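PDB 1Q9J: Phthiocerol/phthiodiolone dimycocerosyl transferase from Mycobacterium tuberculosis, which probably transfers mycocerosyl chains from mycocerosic acid synthase onto the hydroxyls of phthiocerol, phthiodiolone and phenolphthiocerol, the last step in making their dimycocerosate esters. Local coordinates for residues V36-D41 with D145-G150; A116-Y121 with D137-R142. All blocks are in the same frame, centred on the assembly; numbering follows the deposited sequence.

Overall arrangement
Both contacts use helix 129-148, contact 2 near its middle and contact 1 at its C-terminal end, and their centres are about 12 Å apart. In contact 2, residues 137-142 pack on strand 117-123 of the mixed five-stranded sheet; in contact 1, residues 145-150 meet helix 36-49, which lies over the same side of that sheet. Contact 2 is buried, with its centre about 16 Å from the centre of the chain, whereas contact 1 sits further out, at about 28 Å. Along the sequence, contact 2 is nested inside the loop closed by contact 1. His124, the probable proton acceptor, and Asp128 fall in the sequence between strand 117-123 and helix 129-148, but neither contact adjoins them.

Contact 1: V36-D41 with D145-G150; sequences VDALSD and DAVTTG
Val147 and Ala146, in the last turn of helix 129-148, meet Ala38 in the first turn of helix 36-49. The CB of Val147 stands back from Ala38, and its two methyls part there. CG1 lies anti to the backbone N (chi1 167°) and is turned away from the neighbouring helix, which leaves CG2 beside that N. CG2 therefore makes the reach, its tip coming 3.8 Å from Ala38 CB; the valine side chain also rests on Asp35, whose OD2 accepts a hydrogen bond from Ala38 N. The two helices lie over one side of the mixed five-stranded sheet in one of the two related domains of the enzyme, and here the small alanine side chains facing each other allow a close approach, with the CA atoms of Ala38 and Ala146 5.2 Å apart. Their methyls point at each other, with CB of Ala38 3.7 Å from CB of Ala146. The latter methyl also lies 3.5 Å from the carbonyl O of Ala38. On the far side of the helix 36-49 turn, Val36 and Leu39 pack against strand 105-110, while Asp145 turns from the contact to form a salt bridge with Arg354.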
loop_
_atom_site.group_PDB
_atom_site.type_symbol
_atom_site.label_atom_id
_atom_site.label_comp_id
_atom_site.label_asym_id
_atom_site.label_seq_id
_atom_site.Cartn_x
_atom_site.Cartn_y
_atom_site.Cartn_z
ATOM N N VAL A 36 23.149 9.592 12.174
ATOM C CA VAL A 36 22.968 8.154 12.372
ATOM C C VAL A 36 22.732 7.688 13.819
ATOM O O VAL A 36 21.832 6.881 14.062
ATOM C CB VAL A 36 24.166 7.353 11.765
ATOM C CG1 VAL A 36 23.952 5.849 11.955
ATOM C CG2 VAL A 36 24.305 7.669 10.279
ATOM N N ASP A 37 23.527 8.171 14.775
ATOM C CA ASP A 37 23.353 7.757 16.171
ATOM C C ASP A 37 21.931 8.009 16.670
ATOM O O ASP A 37 21.323 7.142 17.311
ATOM C CB ASP A 37 24.349 8.484 17.091
ATOM C CG ASP A 37 25.751 7.876 17.053
ATOM O OD1 ASP A 37 25.891 6.721 16.584
ATOM O OD2 ASP A 37 26.708 8.550 17.509
ATOM N N ALA A 38 21.417 9.202 16.380
ATOM C CA ALA A 38 20.068 9.598 16.780
ATOM C C ALA A 38 19.026 8.785 16.024
ATOM O O ALA A 38 18.000 8.411 16.580
ATOM C CB ALA A 38 19.863 11.085 16.503
ATOM N N LEU A 39 19.298 8.529 14.746
ATOM C CA LEU A 39 18.392 7.764 13.897
ATOM C C LEU A 39 18.249 6.349 14.442
ATOM O O LEU A 39 17.151 5.802 14.491
ATOM C CB LEU A 39 18.925 7.730 12.461
ATOM C CG LEU A 39 18.123 7.138 11.301
ATOM C CD1 LEU A 39 18.432 5.663 11.134
ATOM C CD2 LEU A 39 16.650 7.391 11.522
ATOM N N SER A 40 19.358 5.763 14.872
ATOM C CA SER A 40 19.320 4.416 15.407
ATOM C C SER A 40 18.502 4.389 16.685
ATOM O O SER A 40 17.823 3.404 16.973
ATOM C CB SER A 40 20.734 3.918 15.685
ATOM O OG SER A 40 20.745 2.516 15.930
ATOM N N ASP A 41 18.573 5.461 17.467
ATOM C CA ASP A 41 17.801 5.533 18.712
ATOM C C ASP A 41 16.305 5.547 18.417
ATOM O O ASP A 41 15.512 4.927 19.133
ATOM C CB ASP A 41 18.152 6.796 19.506
ATOM C CG ASP A 41 19.539 6.745 20.087
ATOM O OD1 ASP A 41 19.989 5.642 20.464
ATOM O OD2 ASP A 41 20.179 7.805 20.178
ATOM N N ASP A 145 12.897 14.239 17.231
ATOM C CA ASP A 145 12.979 14.404 18.675
ATOM C C ASP A 145 14.310 13.876 19.181
ATOM O O ASP A 145 14.732 14.196 20.288
ATOM C CB ASP A 145 11.851 13.648 19.387
ATOM C CG ASP A 145 10.484 14.244 19.124
ATOM O OD1 ASP A 145 10.353 15.489 19.175
ATOM O OD2 ASP A 145 9.538 13.462 18.885
ATOM N N ALA A 146 14.964 13.051 18.373
ATOM C CA ALA A 146 16.249 12.468 18.751
ATOM C C ALA A 146 17.403 13.425 18.460
ATOM O O ALA A 146 18.395 13.448 19.185
ATOM C CB ALA A 146 16.458 11.159 18.002
ATOM N N VAL A 147 17.263 14.204 17.389
ATOM C CA VAL A 147 18.278 15.175 16.993
ATOM C C VAL A 147 18.023 16.484 17.735
ATOM O O VAL A 147 18.951 17.107 18.246
ATOM C CB VAL A 147 18.239 15.430 15.458
ATOM C CG1 VAL A 147 19.071 16.656 15.096
ATOM C CG2 VAL A 147 18.763 14.206 14.712
ATOM N N THR A 148 16.762 16.897 17.789
ATOM C CA THR A 148 16.391 18.123 18.478
ATOM C C THR A 148 16.689 17.992 19.962
ATOM O O THR A 148 17.267 18.884 20.580
ATOM C CB THR A 148 14.904 18.422 18.295
ATOM O OG1 THR A 148 14.664 18.769 16.930
ATOM C CG2 THR A 148 14.474 19.563 19.184
ATOM N N THR A 149 16.295 16.864 20.529
ATOM C CA THR A 149 16.519 16.600 21.936
ATOM C C THR A 149 17.385 15.355 22.008
ATOM O O THR A 149 17.626 14.703 20.993
ATOM C CB THR A 149 15.198 16.327 22.646
ATOM O OG1 THR A 149 14.248 17.329 22.263
ATOM C CG2 THR A 149 15.392 16.346 24.149
ATOM N N GLY A 150 17.859 15.019 23.199
ATOM C CA GLY A 150 18.677 13.831 23.325
ATOM C C GLY A 150 17.799 12.601 23.463
ATOM O O GLY A 150 18.288 11.471 23.491
#

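Contact 2: A116-Y121 with D137-R142; sequences AELTLY and DELFSR
Residues 117-121 of strand 117-123 and residues 137-142 of helix 129-148 keep the separation of a sheet and a helix laid over it, their nearest CA atoms, those of Leu118 and Phe140, being 10.2 Å apart. Three side chains meet across it. Leu118 has CG anti to its backbone N (chi1 -169°), a setting that extends the side chain from the strand and carries CD2 to the helix. That one methyl receives both partners. The ring of Phe140 arrives from the opposite direction and meets it obliquely with its distal end: Leu118 CD2 is 3.5 Å from Phe140 CZ and 3.6 Å from Phe140 CE1. Leu139 adds a methyl-to-methyl touch, its CD2 lying 4.0 Å from CD2 of Leu118. Leu107 of strand 105-110 and Ile28 of strand 23-31 extend the apolar layer, touching Leu118 and Phe140 respectively.

The strand ends just before His124, and the helix begins just after Asp128; both residues belong to the HHxxxDG motif of this acyltransferase superfamily. On the flank that faces helix 36-49, Arg142 NH1 forms a salt bridge with Glu138 OE2, 2.8 Å away and at the guanidinium edge, although its hydrogen bond is weak and bent (127°). Glu138 OE1 is hydrogen-bonded to His50 NE2, and the Arg142 side chain runs against helix 36-49. Between residues 116-121 and 137-142 no hydrogen bond forms, which implies that this buried join is held by hydrophobic burial and dispersion, with the charged pair set apart on the flank toward helix 36-49.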
loop_
_atom_site.group_PDB
_atom_site.type_symbol
_atom_site.label_atom_id
_atom_site.label_comp_id
_atom_site.label_asym_id
_atom_site.label_seq_id
_atom_site.Cartn_x
_atom_site.Cartn_y
_atom_site.Cartn_z
ATOM N N ALA A 116 21.325 11.167 2.226
ATOM C CA ALA A 116 21.331 9.715 2.074
ATOM C C ALA A 116 19.961 9.185 1.658
ATOM O O ALA A 116 19.065 9.959 1.338
ATOM C CB ALA A 116 21.754 9.077 3.389
ATOM N N GLU A 117 19.816 7.862 1.649
ATOM C CA GLU A 117 18.543 7.225 1.314
ATOM C C GLU A 117 18.079 6.382 2.494
ATOM O O GLU A 117 18.764 5.444 2.904
ATOM C CB GLU A 117 18.671 6.301 0.107
ATOM C CG GLU A 117 19.166 6.957 -1.150
ATOM C CD GLU A 117 19.202 5.991 -2.326
ATOM O OE1 GLU A 117 19.826 6.331 -3.359
ATOM O OE2 GLU A 117 18.600 4.897 -2.216
ATOM N N LEU A 118 16.916 6.721 3.039
ATOM C CA LEU A 118 16.356 5.977 4.157
ATOM C C LEU A 118 15.358 5.013 3.538
ATOM O O LEU A 118 14.530 5.412 2.718
ATOM C CB LEU A 118 15.647 6.922 5.123
ATOM C CG LEU A 118 15.229 6.324 6.463
ATOM C CD1 LEU A 118 16.447 5.786 7.184
ATOM C CD2 LEU A 118 14.539 7.384 7.296
ATOM N N THR A 119 15.445 3.743 3.910
ATOM C CA THR A 119 14.532 2.749 3.366
ATOM C C THR A 119 14.092 1.785 4.442
ATOM O O THR A 119 14.924 1.148 5.087
ATOM C CB THR A 119 15.182 1.942 2.243
ATOM O OG1 THR A 119 15.755 2.841 1.294
ATOM C CG2 THR A 119 14.147 1.066 1.545
ATOM N N LEU A 120 12.779 1.686 4.625
ATOM C CA LEU A 120 12.212 0.790 5.615
ATOM C C LEU A 120 11.556 -0.385 4.917
ATOM O O LEU A 120 10.799 -0.213 3.964
ATOM C CB LEU A 120 11.170 1.506 6.463
ATOM C CG LEU A 120 10.730 0.695 7.684
ATOM C CD1 LEU A 120 11.634 1.044 8.859
ATOM C CD2 LEU A 120 9.279 1.021 8.028
ATOM N N TYR A 121 11.876 -1.585 5.382
ATOM C CA TYR A 121 11.298 -2.799 4.822
ATOM C C TYR A 121 10.405 -3.390 5.889
ATOM O O TYR A 121 10.812 -3.578 7.042
ATOM C CB TYR A 121 12.370 -3.807 4.438
ATOM C CG TYR A 121 13.254 -3.341 3.320
ATOM C CD1 TYR A 121 14.341 -2.516 3.576
ATOM C CD2 TYR A 121 13.005 -3.728 1.997
ATOM C CE1 TYR A 121 15.160 -2.092 2.543
ATOM C CE2 TYR A 121 13.818 -3.308 0.953
ATOM C CZ TYR A 121 14.897 -2.487 1.233
ATOM O OH TYR A 121 15.696 -2.042 0.198
ATOM N N ASP A 137 6.064 7.419 9.665
ATOM C CA ASP A 137 5.890 8.759 10.186
ATOM C C ASP A 137 6.378 8.819 11.652
ATOM O O ASP A 137 7.026 9.777 12.079
ATOM C CB ASP A 137 4.417 9.159 10.035
ATOM C CG ASP A 137 4.083 10.436 10.771
ATOM O OD1 ASP A 137 3.589 10.333 11.908
ATOM O OD2 ASP A 137 4.317 11.537 10.222
ATOM N N GLU A 138 6.090 7.770 12.407
ATOM C CA GLU A 138 6.537 7.706 13.784
ATOM C C GLU A 138 8.072 7.768 13.835
ATOM O O GLU A 138 8.653 8.536 14.616
ATOM C CB GLU A 138 6.077 6.411 14.429
ATOM C CG GLU A 138 6.288 6.371 15.927
ATOM C CD GLU A 138 5.770 5.094 16.539
ATOM O OE1 GLU A 138 4.581 4.742 16.282
ATOM O OE2 GLU A 138 6.553 4.458 17.293
ATOM N N LEU A 139 8.720 6.950 13.006
ATOM C CA LEU A 139 10.177 6.915 12.940
ATOM C C LEU A 139 10.765 8.332 12.808
ATOM O O LEU A 139 11.564 8.756 13.648
ATOM C CB LEU A 139 10.641 6.060 11.748
ATOM C CG LEU A 139 12.153 6.109 11.428
ATOM C CD1 LEU A 139 12.937 5.356 12.495
ATOM C CD2 LEU A 139 12.395 5.492 10.063
ATOM N N PHE A 140 10.370 9.053 11.759
ATOM C CA PHE A 140 10.862 10.406 11.553
ATOM C C PHE A 140 10.449 11.347 12.692
ATOM O O PHE A 140 11.139 12.334 12.978
ATOM C CB PHE A 140 10.338 10.990 10.254
ATOM C CG PHE A 140 11.043 10.508 9.018
ATOM C CD1 PHE A 140 10.709 9.287 8.442
ATOM C CD2 PHE A 140 11.937 11.341 8.347
ATOM C CE1 PHE A 140 11.243 8.901 7.189
ATOM C CE2 PHE A 140 12.483 10.970 7.093
ATOM C CZ PHE A 140 12.129 9.753 6.515
ATOM N N SER A 141 9.323 11.066 13.336
ATOM C CA SER A 141 8.891 11.911 14.432
ATOM C C SER A 141 9.869 11.729 15.584
ATOM O O SER A 141 10.180 12.668 16.296
ATOM C CB SER A 141 7.474 11.533 14.880
ATOM O OG SER A 141 7.184 12.067 16.179
ATOM N N ARG A 142 10.368 10.512 15.747
ATOM C CA ARG A 142 11.303 10.229 16.823
ATOM C C ARG A 142 12.707 10.692 16.471
ATOM O O ARG A 142 13.478 11.074 17.347
ATOM C CB ARG A 142 11.316 8.737 17.136
ATOM C CG ARG A 142 9.926 8.127 17.191
ATOM C CD ARG A 142 9.926 6.781 17.883
ATOM N NE ARG A 142 9.780 6.952 19.312
ATOM C CZ ARG A 142 8.764 6.474 20.018
ATOM N NH1 ARG A 142 7.803 5.782 19.421
ATOM N NH2 ARG A 142 8.701 6.712 21.324
#